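Side-chain contact in putative phosphinothricin acetyltransferase YwnH (Bacillus subtilis, PDB 1VHS), which probably transfers an acetyl group from acetyl-CoA to phosphinothricin, inactivating this herbicidal antibiotic and conferring resistance to it: residues A[101-106]-A[130-135]. Numbering follows the deposited sequence.
Sequences YLLQEA and LKLFEK
Across 101-106 and 130-135, which lie on helices 98-109 and 127-135, the nearest CA atoms are those of Leu103 and Phe133, 7.8 Å apart. Leu103 meets both Leu132 and Phe133, and its bond from CA to CB is directed toward 130-135. Its CG lies anti to the backbone N (chi1 -178°), which sends the branch point outward, and from there the two methyls part over Phe133. CD2 sits over the centre of the ring, 3.9 Å from the Phe133 centroid and only 7° off the ring normal, a CH-pi contact. The same methyl also reaches the base of the aromatic side chain, 3.9 Å from Phe133 CA. CD1 goes to the far end of the ring instead, 3.7 Å from Phe133 CE2, so the two methyls together span the phenyl group from root to rim. In the acetyltransferase fold of the GNAT family these helices precede and follow strand 117-123, and Phe133 lies on that strand through Ala120 and Ile122, while Phe138 meets its ring edge-to-face. Leu132 comes in beside the phenylalanine and runs past Leu103 in the opposite direction, with Leu132 CG 4.0 Å from Leu103 CD2; that methyl is thus shared between an aliphatic neighbour and an aromatic face. The contact lies close to the predicted acetyl-CoA site: Leu132 is near Gly99 and Leu103 near Ile87, while the preceding Leu102 packs on Ile87 and Ile89 of strand 82-89.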
ATOM      1  N   TYR A 101       3.470   5.900 -11.016  1.00 25.99           N
ATOM      2  CA  TYR A 101       3.043   4.828 -11.900  1.00 25.26           C
ATOM      3  C   TYR A 101       2.188   3.801 -11.166  1.00 21.78           C
ATOM      4  O   TYR A 101       1.142   3.389 -11.661  1.00 21.76           O
ATOM      5  CB  TYR A 101       4.257   4.130 -12.513  1.00 28.78           C
ATOM      6  CG  TYR A 101       3.871   3.020 -13.456  1.00 34.18           C
ATOM      7  CD1 TYR A 101       3.282   3.302 -14.690  1.00 36.01           C
ATOM      8  CD2 TYR A 101       4.053   1.686 -13.103  1.00 35.22           C
ATOM      9  CE1 TYR A 101       2.883   2.281 -15.545  1.00 38.93           C
ATOM     10  CE2 TYR A 101       3.656   0.655 -13.952  1.00 37.74           C
ATOM     11  CZ  TYR A 101       3.072   0.961 -15.169  1.00 38.99           C
ATOM     12  OH  TYR A 101       2.673  -0.052 -16.010  1.00 45.40           O
ATOM     13  N   LEU A 102       2.637   3.387  -9.986  1.00 22.64           N
ATOM     14  CA  LEU A 102       1.904   2.394  -9.204  1.00 17.63           C
ATOM     15  C   LEU A 102       0.510   2.863  -8.806  1.00 16.82           C
ATOM     16  O   LEU A 102      -0.453   2.092  -8.874  1.00 17.50           O
ATOM     17  CB  LEU A 102       2.702   2.014  -7.951  1.00 20.67           C
ATOM     18  CG  LEU A 102       4.063   1.371  -8.241  1.00 25.53           C
ATOM     19  CD1 LEU A 102       4.818   1.124  -6.944  1.00 27.76           C
ATOM     20  CD2 LEU A 102       3.846   0.063  -8.990  1.00 27.40           C
ATOM     21  N   LEU A 103       0.389   4.118  -8.384  1.00 17.26           N
ATOM     22  CA  LEU A 103      -0.924   4.623  -7.991  1.00 17.41           C
ATOM     23  C   LEU A 103      -1.840   4.666  -9.203  1.00 17.95           C
ATOM     24  O   LEU A 103      -3.003   4.294  -9.118  1.00 16.18           O
ATOM     25  CB  LEU A 103      -0.816   6.018  -7.360  1.00 16.69           C
ATOM     26  CG  LEU A 103      -2.137   6.626  -6.859  1.00 16.83           C
ATOM     27  CD1 LEU A 103      -2.891   5.628  -5.975  1.00 18.88           C
ATOM     28  CD2 LEU A 103      -1.845   7.907  -6.083  1.00 18.54           C
ATOM     29  N   GLN A 104      -1.313   5.112 -10.339  1.00 19.62           N
ATOM     30  CA  GLN A 104      -2.115   5.177 -11.555  1.00 20.50           C
ATOM     31  C   GLN A 104      -2.650   3.788 -11.902  1.00 21.41           C
ATOM     32  O   GLN A 104      -3.824   3.638 -12.229  1.00 22.41           O
ATOM     33  CB  GLN A 104      -1.282   5.738 -12.711  1.00 26.13           C
ATOM     34  CG  GLN A 104      -1.997   5.730 -14.055  1.00 33.80           C
ATOM     35  CD  GLN A 104      -1.121   6.256 -15.178  1.00 38.96           C
ATOM     36  OE1 GLN A 104      -0.785   7.441 -15.216  1.00 40.69           O
ATOM     37  NE2 GLN A 104      -0.736   5.371 -16.096  1.00 42.42           N
ATOM     38  N   GLU A 105      -1.793   2.772 -11.814  1.00 22.82           N
ATOM     39  CA  GLU A 105      -2.216   1.404 -12.107  1.00 22.13           C
ATOM     40  C   GLU A 105      -3.235   0.915 -11.082  1.00 19.44           C
ATOM     41  O   GLU A 105      -4.206   0.251 -11.432  1.00 18.74           O
ATOM     42  CB  GLU A 105      -1.011   0.462 -12.129  1.00 24.33           C
ATOM     43  CG  GLU A 105      -0.103   0.664 -13.331  1.00 29.16           C
ATOM     44  CD  GLU A 105      -0.890   0.920 -14.613  0.65 32.57           C
ATOM     45  OE1 GLU A 105      -1.664   0.034 -15.030  0.65 32.78           O
ATOM     46  OE2 GLU A 105      -0.744   2.016 -15.198  0.65 38.70           O
ATOM     47  N   ALA A 106      -3.012   1.237  -9.814  1.00 19.44           N
ATOM     48  CA  ALA A 106      -3.944   0.827  -8.773  1.00 17.62           C
ATOM     49  C   ALA A 106      -5.325   1.398  -9.090  1.00 16.11           C
ATOM     50  O   ALA A 106      -6.340   0.704  -8.977  1.00 15.22           O
ATOM     51  CB  ALA A 106      -3.463   1.326  -7.401  1.00 14.71           C
ATOM     52  N   LEU A 130       1.520  12.061   0.559  1.00 17.92           N
ATOM     53  CA  LEU A 130       0.274  12.801   0.712  1.00 20.52           C
ATOM     54  C   LEU A 130      -0.000  13.641  -0.527  1.00 22.07           C
ATOM     55  O   LEU A 130      -1.129  13.689  -1.011  1.00 19.22           O
ATOM     56  CB  LEU A 130       0.328  13.705   1.951  1.00 20.71           C
ATOM     57  CG  LEU A 130       0.413  12.975   3.300  1.00 19.34           C
ATOM     58  CD1 LEU A 130       0.623  13.973   4.426  1.00 24.60           C
ATOM     59  CD2 LEU A 130      -0.858  12.177   3.530  1.00 20.96           C
ATOM     60  N   LYS A 131       1.035  14.288  -1.054  1.00 23.71           N
ATOM     61  CA  LYS A 131       0.854  15.129  -2.232  1.00 24.83           C
ATOM     62  C   LYS A 131       0.522  14.289  -3.461  1.00 21.66           C
ATOM     63  O   LYS A 131      -0.332  14.666  -4.263  1.00 20.00           O
ATOM     64  CB  LYS A 131       2.103  15.977  -2.496  1.00 28.92           C
ATOM     65  N   LEU A 132       1.195  13.150  -3.598  1.00 21.07           N
ATOM     66  CA  LEU A 132       0.955  12.243  -4.710  1.00 19.77           C
ATOM     67  C   LEU A 132      -0.520  11.839  -4.753  1.00 18.04           C
ATOM     68  O   LEU A 132      -1.179  11.987  -5.777  1.00 17.88           O
ATOM     69  CB  LEU A 132       1.817  10.984  -4.575  1.00 19.68           C
ATOM     70  CG  LEU A 132       1.560   9.907  -5.637  1.00 22.53           C
ATOM     71  CD1 LEU A 132       1.830  10.478  -7.018  1.00 24.11           C
ATOM     72  CD2 LEU A 132       2.444   8.695  -5.371  1.00 24.78           C
ATOM     73  N   PHE A 133      -1.040  11.325  -3.638  1.00 14.86           N
ATOM     74  CA  PHE A 133      -2.441  10.916  -3.610  1.00 16.63           C
ATOM     75  C   PHE A 133      -3.416  12.071  -3.862  1.00 15.36           C
ATOM     76  O   PHE A 133      -4.424  11.902  -4.549  1.00 14.61           O
ATOM     77  CB  PHE A 133      -2.772  10.225  -2.278  1.00 13.85           C
ATOM     78  CG  PHE A 133      -2.377   8.771  -2.240  1.00 17.82           C
ATOM     79  CD1 PHE A 133      -1.039   8.397  -2.116  1.00 18.05           C
ATOM     80  CD2 PHE A 133      -3.339   7.777  -2.359  1.00 14.47           C
ATOM     81  CE1 PHE A 133      -0.669   7.051  -2.112  1.00 22.33           C
ATOM     82  CE2 PHE A 133      -2.979   6.424  -2.358  1.00 17.40           C
ATOM     83  CZ  PHE A 133      -1.641   6.063  -2.235  1.00 17.39           C
ATOM     84  N   GLU A 134      -3.111  13.249  -3.323  1.00 14.93           N
ATOM     85  CA  GLU A 134      -3.990  14.395  -3.503  1.00 19.00           C
ATOM     86  C   GLU A 134      -4.064  14.860  -4.952  1.00 19.31           C
ATOM     87  O   GLU A 134      -5.044  15.476  -5.351  1.00 19.40           O
ATOM     88  CB  GLU A 134      -3.565  15.548  -2.581  1.00 22.91           C
ATOM     89  CG  GLU A 134      -3.950  15.309  -1.128  1.00 33.26           C
ATOM     90  CD  GLU A 134      -3.452  16.395  -0.190  1.00 39.70           C
ATOM     91  OE1 GLU A 134      -3.811  17.573  -0.392  1.00 47.61           O
ATOM     92  OE2 GLU A 134      -2.703  16.068   0.753  1.00 45.15           O
ATOM     93  N   LYS A 135      -3.039  14.557  -5.741  1.00 17.38           N
ATOM     94  CA  LYS A 135      -3.051  14.940  -7.150  1.00 19.13           C
ATOM     95  C   LYS A 135      -3.943  13.967  -7.904  1.00 17.18           C
ATOM     96  O   LYS A 135      -4.383  14.256  -9.016  1.00 15.89           O
ATOM     97  CB  LYS A 135      -1.641  14.893  -7.749  1.00 21.20           C
ATOM     98  CG  LYS A 135      -0.711  15.997  -7.274  1.00 23.57           C
ATOM     99  CD  LYS A 135       0.646  15.868  -7.945  1.00 27.65           C
ATOM    100  CE  LYS A 135       1.622  16.939  -7.471  1.00 30.55           C
ATOM    101  NZ  LYS A 135       2.977  16.707  -8.043  1.00 30.48           N
TER